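Local coordinates for insect fatty acid binding protein (Manduca sexta, PDB 1MDC) that binds a single fatty acid molecule inside a beta-barrel, as a cytoplasmic lipid carrier of the FABP family, at residues Y8-S22 / I117-K131. Sequence-based numbering, arbitrary orientation.
With PLM (palmitic acid), chain C.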
ATOM      1  N   TYR A   8       0.101  -5.546 -11.076  1.00  9.38           N
ATOM      2  CA  TYR A   8      -1.154  -4.819 -11.009  1.00  7.87           C
ATOM      3  C   TYR A   8      -0.833  -3.333 -11.145  1.00  7.33           C
ATOM      4  O   TYR A   8       0.078  -2.833 -10.499  1.00 11.46           O
ATOM      5  CB  TYR A   8      -1.837  -5.048  -9.674  1.00  8.84           C
ATOM      6  CG  TYR A   8      -2.443  -6.463  -9.566  1.00 11.88           C
ATOM      7  CD1 TYR A   8      -1.644  -7.544  -9.150  1.00 14.08           C
ATOM      8  CD2 TYR A   8      -3.780  -6.690  -9.852  1.00  8.45           C
ATOM      9  CE1 TYR A   8      -2.175  -8.831  -9.038  1.00 12.92           C
ATOM     10  CE2 TYR A   8      -4.337  -7.981  -9.746  1.00 10.77           C
ATOM     11  CZ  TYR A   8      -3.530  -9.032  -9.336  1.00 10.44           C
ATOM     12  OH  TYR A   8      -4.073 -10.288  -9.239  1.00 11.32           O
ATOM     13  N   SER A   9      -1.576  -2.654 -12.002  1.00  8.97           N
ATOM     14  CA  SER A   9      -1.392  -1.234 -12.261  1.00  7.59           C
ATOM     15  C   SER A   9      -2.620  -0.457 -11.814  1.00 20.97           C
ATOM     16  O   SER A   9      -3.758  -0.878 -12.019  1.00 11.00           O
ATOM     17  CB  SER A   9      -1.331  -0.938 -13.768  1.00 14.21           C
ATOM     18  OG  SER A   9      -0.286  -1.664 -14.307  1.00 37.41           O
ATOM     19  N   LEU A  10      -2.396   0.710 -11.228  1.00 10.61           N
ATOM     20  CA  LEU A  10      -3.511   1.528 -10.780  1.00  8.82           C
ATOM     21  C   LEU A  10      -4.424   2.005 -11.898  1.00 11.51           C
ATOM     22  O   LEU A  10      -3.960   2.570 -12.894  1.00 17.79           O
ATOM     23  CB  LEU A  10      -2.951   2.786 -10.067  1.00  9.55           C
ATOM     24  CG  LEU A  10      -4.077   3.667  -9.514  1.00 20.91           C
ATOM     25  CD1 LEU A  10      -4.516   3.096  -8.127  1.00 18.17           C
ATOM     26  CD2 LEU A  10      -3.452   5.005  -9.281  1.00 13.94           C
ATOM     27  N   VAL A  11      -5.727   1.791 -11.721  1.00 11.63           N
ATOM     28  CA  VAL A  11      -6.687   2.219 -12.713  1.00 11.13           C
ATOM     29  C   VAL A  11      -7.570   3.361 -12.230  1.00 11.28           C
ATOM     30  O   VAL A  11      -8.030   4.145 -13.026  1.00 16.66           O
ATOM     31  CB  VAL A  11      -7.447   1.130 -13.434  1.00 21.26           C
ATOM     32  CG1 VAL A  11      -6.418   0.240 -14.073  1.00 30.38           C
ATOM     33  CG2 VAL A  11      -8.236   0.322 -12.494  1.00 17.43           C
ATOM     34  N   LYS A  12      -7.810   3.471 -10.934  1.00  8.86           N
ATOM     35  CA  LYS A  12      -8.666   4.542 -10.410  1.00 17.13           C
ATOM     36  C   LYS A  12      -8.554   4.588  -8.896  1.00 18.66           C
ATOM     37  O   LYS A  12      -8.130   3.614  -8.276  1.00 12.26           O
ATOM     38  CB  LYS A  12     -10.095   4.128 -10.784  1.00 20.22           C
ATOM     39  CG  LYS A  12     -11.269   4.738 -10.060  1.00 29.16           C
ATOM     40  CD  LYS A  12     -12.585   4.090 -10.480  1.00 32.41           C
ATOM     41  CE  LYS A  12     -13.467   3.843  -9.272  1.00100.00           C
ATOM     42  NZ  LYS A  12     -14.837   3.415  -9.602  1.00100.00           N
ATOM     43  N   GLN A  13      -8.922   5.702  -8.283  1.00 10.14           N
ATOM     44  CA  GLN A  13      -8.846   5.780  -6.831  1.00  7.25           C
ATOM     45  C   GLN A  13      -9.889   6.797  -6.373  1.00 13.16           C
ATOM     46  O   GLN A  13     -10.238   7.677  -7.180  1.00 11.99           O
ATOM     47  CB  GLN A  13      -7.433   6.167  -6.325  1.00  8.14           C
ATOM     48  CG  GLN A  13      -6.919   7.432  -6.956  1.00 12.13           C
ATOM     49  CD  GLN A  13      -5.449   7.557  -6.696  1.00 14.82           C
ATOM     50  OE1 GLN A  13      -4.845   6.660  -6.144  1.00 18.31           O
ATOM     51  NE2 GLN A  13      -4.863   8.680  -7.078  1.00 20.78           N
ATOM     52  N   GLU A  14     -10.372   6.667  -5.122  1.00  9.71           N
ATOM     53  CA  GLU A  14     -11.372   7.555  -4.572  1.00 13.24           C
ATOM     54  C   GLU A  14     -10.987   7.968  -3.172  1.00 13.68           C
ATOM     55  O   GLU A  14     -10.516   7.124  -2.425  1.00  8.93           O
ATOM     56  CB  GLU A  14     -12.708   6.754  -4.443  1.00 11.24           C
ATOM     57  CG  GLU A  14     -13.124   6.216  -5.774  1.00 20.43           C
ATOM     58  CD  GLU A  14     -14.329   5.350  -5.710  1.00 25.49           C
ATOM     59  OE1 GLU A  14     -14.175   4.262  -5.012  1.00 17.17           O
ATOM     60  OE2 GLU A  14     -15.331   5.646  -6.258  1.00 47.72           O
ATOM     61  N   ASN A  15     -11.198   9.250  -2.828  1.00 11.32           N
ATOM     62  CA  ASN A  15     -10.897   9.779  -1.497  1.00  6.33           C
ATOM     63  C   ASN A  15      -9.452   9.643  -1.068  1.00  4.67           C
ATOM     64  O   ASN A  15      -9.157   9.718   0.123  1.00  9.56           O
ATOM     65  CB  ASN A  15     -11.843   9.161  -0.412  1.00  9.33           C
ATOM     66  CG  ASN A  15     -13.304   9.493  -0.685  1.00 23.28           C
ATOM     67  OD1 ASN A  15     -13.621  10.477  -1.374  1.00 18.44           O
ATOM     68  ND2 ASN A  15     -14.203   8.675  -0.168  1.00 13.30           N
ATOM     69  N   PHE A  16      -8.550   9.448  -2.027  1.00 10.12           N
ATOM     70  CA  PHE A  16      -7.152   9.307  -1.674  1.00  9.17           C
ATOM     71  C   PHE A  16      -6.569  10.626  -1.168  1.00  7.84           C
ATOM     72  O   PHE A  16      -5.771  10.671  -0.257  1.00 10.69           O
ATOM     73  CB  PHE A  16      -6.351   8.634  -2.798  1.00 10.82           C
ATOM     74  CG  PHE A  16      -4.922   8.190  -2.482  1.00 12.63           C
ATOM     75  CD1 PHE A  16      -4.643   7.407  -1.374  1.00 11.04           C
ATOM     76  CD2 PHE A  16      -3.877   8.555  -3.348  1.00 11.50           C
ATOM     77  CE1 PHE A  16      -3.329   6.978  -1.118  1.00 12.36           C
ATOM     78  CE2 PHE A  16      -2.560   8.156  -3.095  1.00 10.90           C
ATOM     79  CZ  PHE A  16      -2.303   7.369  -1.975  1.00  9.52           C
ATOM     80  N   ASP A  17      -6.974  11.722  -1.752  1.00  8.59           N
ATOM     81  CA  ASP A  17      -6.447  12.993  -1.282  1.00 14.19           C
ATOM     82  C   ASP A  17      -6.829  13.242   0.180  1.00  6.12           C
ATOM     83  O   ASP A  17      -6.072  13.761   0.998  1.00 13.01           O
ATOM     84  CB  ASP A  17      -7.009  14.094  -2.203  1.00 17.35           C
ATOM     85  CG  ASP A  17      -6.518  15.493  -1.821  1.00 41.67           C
ATOM     86  OD1 ASP A  17      -5.401  15.824  -2.412  1.00 49.63           O
ATOM     87  OD2 ASP A  17      -7.094  16.259  -1.064  1.00100.00           O
ATOM     88  N   GLY A  18      -8.048  12.848   0.521  1.00 10.65           N
ATOM     89  CA  GLY A  18      -8.580  13.002   1.864  1.00  9.04           C
ATOM     90  C   GLY A  18      -7.786  12.214   2.839  1.00  9.37           C
ATOM     91  O   GLY A  18      -7.463  12.674   3.931  1.00  8.91           O
ATOM     92  N   PHE A  19      -7.453  11.001   2.433  1.00  8.37           N
ATOM     93  CA  PHE A  19      -6.661  10.184   3.315  1.00  8.06           C
ATOM     94  C   PHE A  19      -5.262  10.799   3.509  1.00  6.66           C
ATOM     95  O   PHE A  19      -4.738  10.795   4.612  1.00  8.82           O
ATOM     96  CB  PHE A  19      -6.429   8.722   2.718  1.00  4.21           C
ATOM     97  CG  PHE A  19      -5.283   8.011   3.380  1.00 10.12           C
ATOM     98  CD1 PHE A  19      -5.395   7.516   4.674  1.00 10.85           C
ATOM     99  CD2 PHE A  19      -4.091   7.836   2.702  1.00 12.99           C
ATOM    100  CE1 PHE A  19      -4.334   6.854   5.281  1.00 21.21           C
ATOM    101  CE2 PHE A  19      -3.000   7.183   3.315  1.00 14.94           C
ATOM    102  CZ  PHE A  19      -3.120   6.692   4.588  1.00 13.03           C
ATOM    103  N   LEU A  20      -4.629  11.305   2.449  1.00  8.06           N
ATOM    104  CA  LEU A  20      -3.289  11.865   2.601  1.00  8.49           C
ATOM    105  C   LEU A  20      -3.277  13.105   3.482  1.00  9.66           C
ATOM    106  O   LEU A  20      -2.304  13.374   4.195  1.00 13.95           O
ATOM    107  CB  LEU A  20      -2.719  12.176   1.260  1.00  9.59           C
ATOM    108  CG  LEU A  20      -2.497  10.901   0.426  1.00  8.74           C
ATOM    109  CD1 LEU A  20      -2.164  11.289  -0.981  1.00 12.42           C
ATOM    110  CD2 LEU A  20      -1.353  10.081   0.965  1.00  8.81           C
ATOM    111  N   LYS A  21      -4.372  13.864   3.437  1.00 10.15           N
ATOM    112  CA  LYS A  21      -4.466  15.071   4.262  1.00  7.15           C
ATOM    113  C   LYS A  21      -4.477  14.672   5.727  1.00 10.01           C
ATOM    114  O   LYS A  21      -3.848  15.258   6.589  1.00 16.37           O
ATOM    115  CB  LYS A  21      -5.668  15.981   3.952  1.00 13.50           C
ATOM    116  CG  LYS A  21      -5.503  16.710   2.611  1.00 10.95           C
ATOM    117  CD  LYS A  21      -6.844  17.291   2.176  1.00 20.33           C
ATOM    118  CE  LYS A  21      -6.785  18.278   1.055  1.00 79.18           C
ATOM    119  NZ  LYS A  21      -8.049  18.252   0.306  1.00 82.63           N
ATOM    120  N   SER A  22      -5.205  13.627   6.019  1.00 11.95           N
ATOM    121  CA  SER A  22      -5.306  13.136   7.374  1.00  6.66           C
ATOM    122  C   SER A  22      -3.986  12.615   7.885  1.00  9.73           C
ATOM    123  O   SER A  22      -3.822  12.375   9.086  1.00  9.34           O
ATOM    124  CB  SER A  22      -6.386  12.040   7.436  1.00 15.23           C
ATOM    125  OG  SER A  22      -5.784  10.729   7.141  1.00 14.59           O
ATOM    126  N   ILE A 117      -8.499   1.748   2.287  1.00  8.88           N
ATOM    127  CA  ILE A 117      -7.653   2.379   3.263  1.00  4.10           C
ATOM    128  C   ILE A 117      -8.401   3.169   4.294  1.00 12.51           C
ATOM    129  O   ILE A 117      -9.269   3.957   3.933  1.00 10.43           O
ATOM    130  CB  ILE A 117      -6.902   3.401   2.378  1.00  5.49           C
ATOM    131  CG1 ILE A 117      -6.115   2.687   1.256  1.00 10.01           C
ATOM    132  CG2 ILE A 117      -5.935   4.091   3.308  1.00 11.83           C
ATOM    133  CD1 ILE A 117      -5.396   3.620   0.269  1.00 15.00           C
ATOM    134  N   THR A 118      -8.059   2.945   5.560  1.00  8.58           N
ATOM    135  CA  THR A 118      -8.667   3.634   6.688  1.00  6.72           C
ATOM    136  C   THR A 118      -7.531   4.277   7.497  1.00 15.60           C
ATOM    137  O   THR A 118      -6.387   3.811   7.441  1.00 11.21           O
ATOM    138  CB  THR A 118      -9.609   2.792   7.493  1.00 19.73           C
ATOM    139  OG1 THR A 118      -8.966   1.591   7.822  1.00 18.64           O
ATOM    140  CG2 THR A 118     -10.909   2.530   6.727  1.00 17.75           C
ATOM    141  N   SER A 119      -7.811   5.362   8.238  1.00 11.61           N
ATOM    142  CA  SER A 119      -6.784   6.069   9.020  1.00 15.45           C
ATOM    143  C   SER A 119      -7.263   6.394  10.420  1.00 17.62           C
ATOM    144  O   SER A 119      -8.457   6.525  10.653  1.00 13.72           O
ATOM    145  CB  SER A 119      -6.728   7.397   8.264  1.00 21.55           C
ATOM    146  OG  SER A 119      -6.251   8.452   9.008  1.00 18.12           O
ATOM    147  N   SER A 120      -6.369   6.531  11.374  1.00  9.62           N
ATOM    148  CA  SER A 120      -6.858   6.836  12.704  1.00  6.85           C
ATOM    149  C   SER A 120      -7.195   8.328  12.835  1.00 11.15           C
ATOM    150  O   SER A 120      -7.717   8.761  13.857  1.00 14.82           O
ATOM    151  CB  SER A 120      -5.824   6.459  13.773  1.00 13.17           C
ATOM    152  OG  SER A 120      -4.620   7.148  13.476  1.00 12.09           O
ATOM    153  N   ASN A 121      -6.908   9.134  11.818  1.00 10.17           N
ATOM    154  CA  ASN A 121      -7.220  10.555  11.952  1.00 10.10           C
ATOM    155  C   ASN A 121      -8.402  11.077  11.165  1.00 24.86           C
ATOM    156  O   ASN A 121      -8.641  12.280  11.181  1.00 16.00           O
ATOM    157  CB  ASN A 121      -6.006  11.330  11.425  1.00  8.08           C
ATOM    158  CG  ASN A 121      -4.796  11.157  12.341  1.00 12.84           C
ATOM    159  OD1 ASN A 121      -4.915  10.815  13.519  1.00 20.66           O
ATOM    160  ND2 ASN A 121      -3.614  11.401  11.807  1.00 11.56           N
ATOM    161  N   TRP A 122      -9.129  10.198  10.482  1.00 10.46           N
ATOM    162  CA  TRP A 122     -10.247  10.606   9.682  1.00  7.79           C
ATOM    163  C   TRP A 122     -11.233   9.505   9.603  1.00 12.84           C
ATOM    164  O   TRP A 122     -10.874   8.378   9.752  1.00 13.52           O
ATOM    165  CB  TRP A 122      -9.621  10.562   8.287  1.00 17.60           C
ATOM    166  CG  TRP A 122     -10.497  11.092   7.246  1.00 22.54           C
ATOM    167  CD1 TRP A 122     -11.419  12.084   7.370  1.00 54.01           C
ATOM    168  CD2 TRP A 122     -10.529  10.652   5.913  1.00 34.44           C
ATOM    169  NE1 TRP A 122     -12.021  12.298   6.162  1.00 63.20           N
ATOM    170  CE2 TRP A 122     -11.480  11.428   5.250  1.00 32.32           C
ATOM    171  CE3 TRP A 122      -9.847   9.683   5.243  1.00 30.18           C
ATOM    172  CZ2 TRP A 122     -11.765  11.248   3.930  1.00 52.71           C
ATOM    173  CZ3 TRP A 122     -10.135   9.521   3.921  1.00 44.63           C
ATOM    174  CH2 TRP A 122     -11.079  10.300   3.288  1.00 22.13           C
ATOM    175  N   ASP A 123     -12.471   9.809   9.342  1.00 16.51           N
ATOM    176  CA  ASP A 123     -13.479   8.772   9.266  1.00 27.63           C
ATOM    177  C   ASP A 123     -13.835   8.306   7.886  1.00 14.18           C
ATOM    178  O   ASP A 123     -14.671   7.430   7.745  1.00 30.99           O
ATOM    179  CB  ASP A 123     -14.794   9.452   9.622  1.00 86.94           C
ATOM    180  CG  ASP A 123     -14.953   9.513  11.080  1.00100.00           C
ATOM    181  OD1 ASP A 123     -14.519   8.616  11.769  1.00100.00           O
ATOM    182  OD2 ASP A 123     -15.560  10.601  11.520  1.00100.00           O
ATOM    183  N   GLY A 124     -13.241   8.896   6.875  1.00  8.25           N
ATOM    184  CA  GLY A 124     -13.566   8.508   5.520  1.00 12.84           C
ATOM    185  C   GLY A 124     -12.909   7.178   5.198  1.00 16.29           C
ATOM    186  O   GLY A 124     -12.170   6.654   6.010  1.00 15.84           O
ATOM    187  N   VAL A 125     -13.204   6.662   4.014  1.00 11.65           N
ATOM    188  CA  VAL A 125     -12.672   5.404   3.489  1.00 10.20           C
ATOM    189  C   VAL A 125     -12.096   5.779   2.128  1.00 14.34           C
ATOM    190  O   VAL A 125     -12.774   6.467   1.358  1.00 10.07           O
ATOM    191  CB  VAL A 125     -13.820   4.395   3.169  1.00  7.21           C
ATOM    192  CG1 VAL A 125     -13.140   3.119   2.555  1.00  7.74           C
ATOM    193  CG2 VAL A 125     -14.492   4.008   4.486  1.00 10.21           C
ATOM    194  N   ALA A 126     -10.860   5.364   1.817  1.00  7.24           N
ATOM    195  CA  ALA A 126     -10.247   5.676   0.513  1.00  6.09           C
ATOM    196  C   ALA A 126     -10.119   4.349  -0.216  1.00 11.43           C
ATOM    197  O   ALA A 126      -9.974   3.331   0.468  1.00  7.07           O
ATOM    198  CB  ALA A 126      -8.823   6.330   0.590  1.00  7.81           C
ATOM    199  N   ARG A 127     -10.179   4.361  -1.557  1.00 10.16           N
ATOM    200  CA  ARG A 127     -10.072   3.142  -2.327  1.00  8.73           C
ATOM    201  C   ARG A 127      -9.127   3.319  -3.474  1.00 10.61           C
ATOM    202  O   ARG A 127      -9.089   4.389  -4.070  1.00  9.17           O
ATOM    203  CB  ARG A 127     -11.418   2.840  -2.972  1.00  6.23           C
ATOM    204  CG  ARG A 127     -12.321   2.088  -2.038  1.00 11.70           C
ATOM    205  CD  ARG A 127     -12.176   0.602  -2.264  1.00  8.81           C
ATOM    206  NE  ARG A 127     -12.980  -0.252  -1.429  1.00 10.73           N
ATOM    207  CZ  ARG A 127     -14.224  -0.588  -1.744  1.00 14.32           C
ATOM    208  NH1 ARG A 127     -14.780  -0.102  -2.836  1.00 12.04           N
ATOM    209  NH2 ARG A 127     -14.921  -1.411  -0.933  1.00 14.06           N
ATOM    210  N   ARG A 128      -8.368   2.266  -3.774  1.00  6.43           N
ATOM    211  CA  ARG A 128      -7.438   2.267  -4.893  1.00  4.50           C
ATOM    212  C   ARG A 128      -7.758   0.977  -5.634  1.00  8.75           C
ATOM    213  O   ARG A 128      -7.779  -0.081  -5.032  1.00 10.32           O
ATOM    214  CB  ARG A 128      -5.956   2.409  -4.601  1.00  9.06           C
ATOM    215  CG  ARG A 128      -5.680   3.643  -3.690  1.00 13.58           C
ATOM    216  CD  ARG A 128      -4.178   3.788  -3.519  1.00 15.01           C
ATOM    217  NE  ARG A 128      -3.567   4.702  -4.493  1.00 13.49           N
ATOM    218  CZ  ARG A 128      -2.242   4.833  -4.539  1.00 17.24           C
ATOM    219  NH1 ARG A 128      -1.441   4.130  -3.726  1.00 13.91           N
ATOM    220  NH2 ARG A 128      -1.731   5.659  -5.387  1.00 13.07           N
ATOM    221  N   TYR A 129      -8.053   1.096  -6.915  1.00  8.96           N
ATOM    222  CA  TYR A 129      -8.411  -0.009  -7.789  1.00 12.16           C
ATOM    223  C   TYR A 129      -7.271  -0.256  -8.793  1.00 18.15           C
ATOM    224  O   TYR A 129      -6.832   0.645  -9.529  1.00 10.69           O
ATOM    225  CB  TYR A 129      -9.722   0.310  -8.561  1.00  5.98           C
ATOM    226  CG  TYR A 129     -10.854   0.657  -7.636  1.00 10.40           C
ATOM    227  CD1 TYR A 129     -11.703  -0.322  -7.109  1.00  8.93           C
ATOM    228  CD2 TYR A 129     -11.078   1.988  -7.289  1.00 12.11           C
ATOM    229  CE1 TYR A 129     -12.737  -0.004  -6.256  1.00 13.92           C
ATOM    230  CE2 TYR A 129     -12.126   2.330  -6.429  1.00  9.44           C
ATOM    231  CZ  TYR A 129     -12.952   1.361  -5.923  1.00 11.09           C
ATOM    232  OH  TYR A 129     -13.970   1.704  -5.081  1.00 12.72           O
ATOM    233  N   TYR A 130      -6.791  -1.502  -8.820  1.00  6.70           N
ATOM    234  CA  TYR A 130      -5.714  -1.859  -9.722  1.00  5.57           C
ATOM    235  C   TYR A 130      -6.154  -3.035 -10.582  1.00  8.31           C
ATOM    236  O   TYR A 130      -7.027  -3.799 -10.200  1.00 12.13           O
ATOM    237  CB  TYR A 130      -4.553  -2.334  -8.826  1.00 11.16           C
ATOM    238  CG  TYR A 130      -3.780  -1.367  -7.923  1.00  9.28           C
ATOM    239  CD1 TYR A 130      -4.341  -0.889  -6.753  1.00 11.01           C
ATOM    240  CD2 TYR A 130      -2.472  -1.009  -8.268  1.00  9.78           C
ATOM    241  CE1 TYR A 130      -3.597  -0.014  -5.932  1.00 10.43           C
ATOM    242  CE2 TYR A 130      -1.720  -0.159  -7.458  1.00 10.70           C
ATOM    243  CZ  TYR A 130      -2.312   0.331  -6.291  1.00 14.39           C
ATOM    244  OH  TYR A 130      -1.584   1.135  -5.483  1.00 13.65           O
ATOM    245  N   LYS A 131      -5.540  -3.156 -11.735  1.00  8.98           N
ATOM    246  CA  LYS A 131      -5.849  -4.208 -12.658  1.00 15.60           C
ATOM    247  C   LYS A 131      -4.566  -4.827 -13.253  1.00 13.64           C
ATOM    248  O   LYS A 131      -3.606  -4.137 -13.575  1.00 10.63           O
ATOM    249  CB  LYS A 131      -6.679  -3.449 -13.693  1.00 15.68           C
ATOM    250  CG  LYS A 131      -7.466  -4.284 -14.635  1.00 37.45           C
ATOM    251  CD  LYS A 131      -8.883  -4.473 -14.186  1.00 47.33           C
ATOM    252  CE  LYS A 131      -9.869  -3.620 -14.944  1.00 47.97           C
ATOM    253  NZ  LYS A 131     -11.165  -3.517 -14.254  1.00 76.11           N
TER
HETATM  254  C1  PLM C 133      -1.525   0.657  -2.045  1.00 20.24           C
HETATM  255  O1  PLM C 133      -1.465  -0.571  -2.231  1.00 29.75           O
HETATM  256  O2  PLM C 133      -1.986   1.445  -2.886  1.00 19.87           O
HETATM  257  C2  PLM C 133      -0.947   1.293  -0.761  1.00 54.71           C
HETATM  258  C3  PLM C 133      -1.125   2.820  -0.606  1.00 36.62           C
HETATM  259  C4  PLM C 133       0.168   3.586  -1.006  1.00 34.50           C
HETATM  260  C5  PLM C 133       0.982   4.064   0.214  1.00 31.60           C
HETATM  261  C6  PLM C 133       0.901   5.589   0.399  1.00 30.18           C
HETATM  262  C7  PLM C 133       1.299   5.911   1.833  1.00 28.67           C
HETATM  263  C8  PLM C 133       1.600   7.374   2.121  1.00 21.37           C
HETATM  264  C9  PLM C 133       0.823   7.682   3.403  1.00 36.65           C
HETATM  265  CA  PLM C 133       1.686   7.959   4.643  1.00 29.79           C
HETATM  266  CB  PLM C 133       1.285   7.005   5.780  1.00 43.59           C
HETATM  267  CC  PLM C 133       1.692   7.525   7.184  1.00 25.74           C
HETATM  268  CD  PLM C 133       1.343   6.496   8.309  1.00 22.53           C
HETATM  269  CE  PLM C 133       0.323   7.031   9.310  1.00 32.01           C
HETATM  270  CF  PLM C 133      -0.983   7.318   8.569  1.00 29.45           C
HETATM  271  CG  PLM C 133      -2.127   7.838   9.476  1.00 25.04           C
HETATM  272  O   HOH W   1      -1.758   7.951  -7.349  1.00 18.33           O
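The guanidinium of Arg128 lies flat on the Phe16 ring, planes 15° apart and centres 4.0 Å apart, with Leu20 CD1 on the ring's opposite face. At the guanidinium edge, NE donates almost in plane to Gln13 OE1 (2.9 Å), and NH1 reaches palmitate O2 (2.9 Å). Arg128 bends at chi3 (94°), which turns the planar end over the phenyl ring. Tyr130 carries Leu10 CD1 over one face, and its OH donates to the same palmitate oxygen, O2, at 2.6 Å; Gln40 also bonds the ligand. On the outer side of the sheet, the Tyr129 ring runs beside Lys12, while its OH donates to Glu14 OE1 (2.6 Å) and accepts from Arg127 NH1. Ile117 CG2 sits centrally over the Phe19 ring, 3.8 Å from its centroid. Trp122 lies between Gly124 N on one face and the Gly18 backbone on the other, the latter packing helix 16-21 against the indole. Asn15 ND2 fastens the strand-helix junction to Val125 O. Strands 8-14 and 122-131 pair antiparallel, the first strand with the last, as in the FABP barrel; a classic beta bulge sets Val11 and Lys12 against Tyr129. Replacing Arg128 by a leucine would probably leave the palmitate carboxylate without its cationic mate and Gln13 OE1 without its donor. Stacking, amide and ligand together probably hold the guanidinium in one rotation, and its likely positive charge, joined by the tyrosine hydroxyl, suits a carboxylate held inside the barrel.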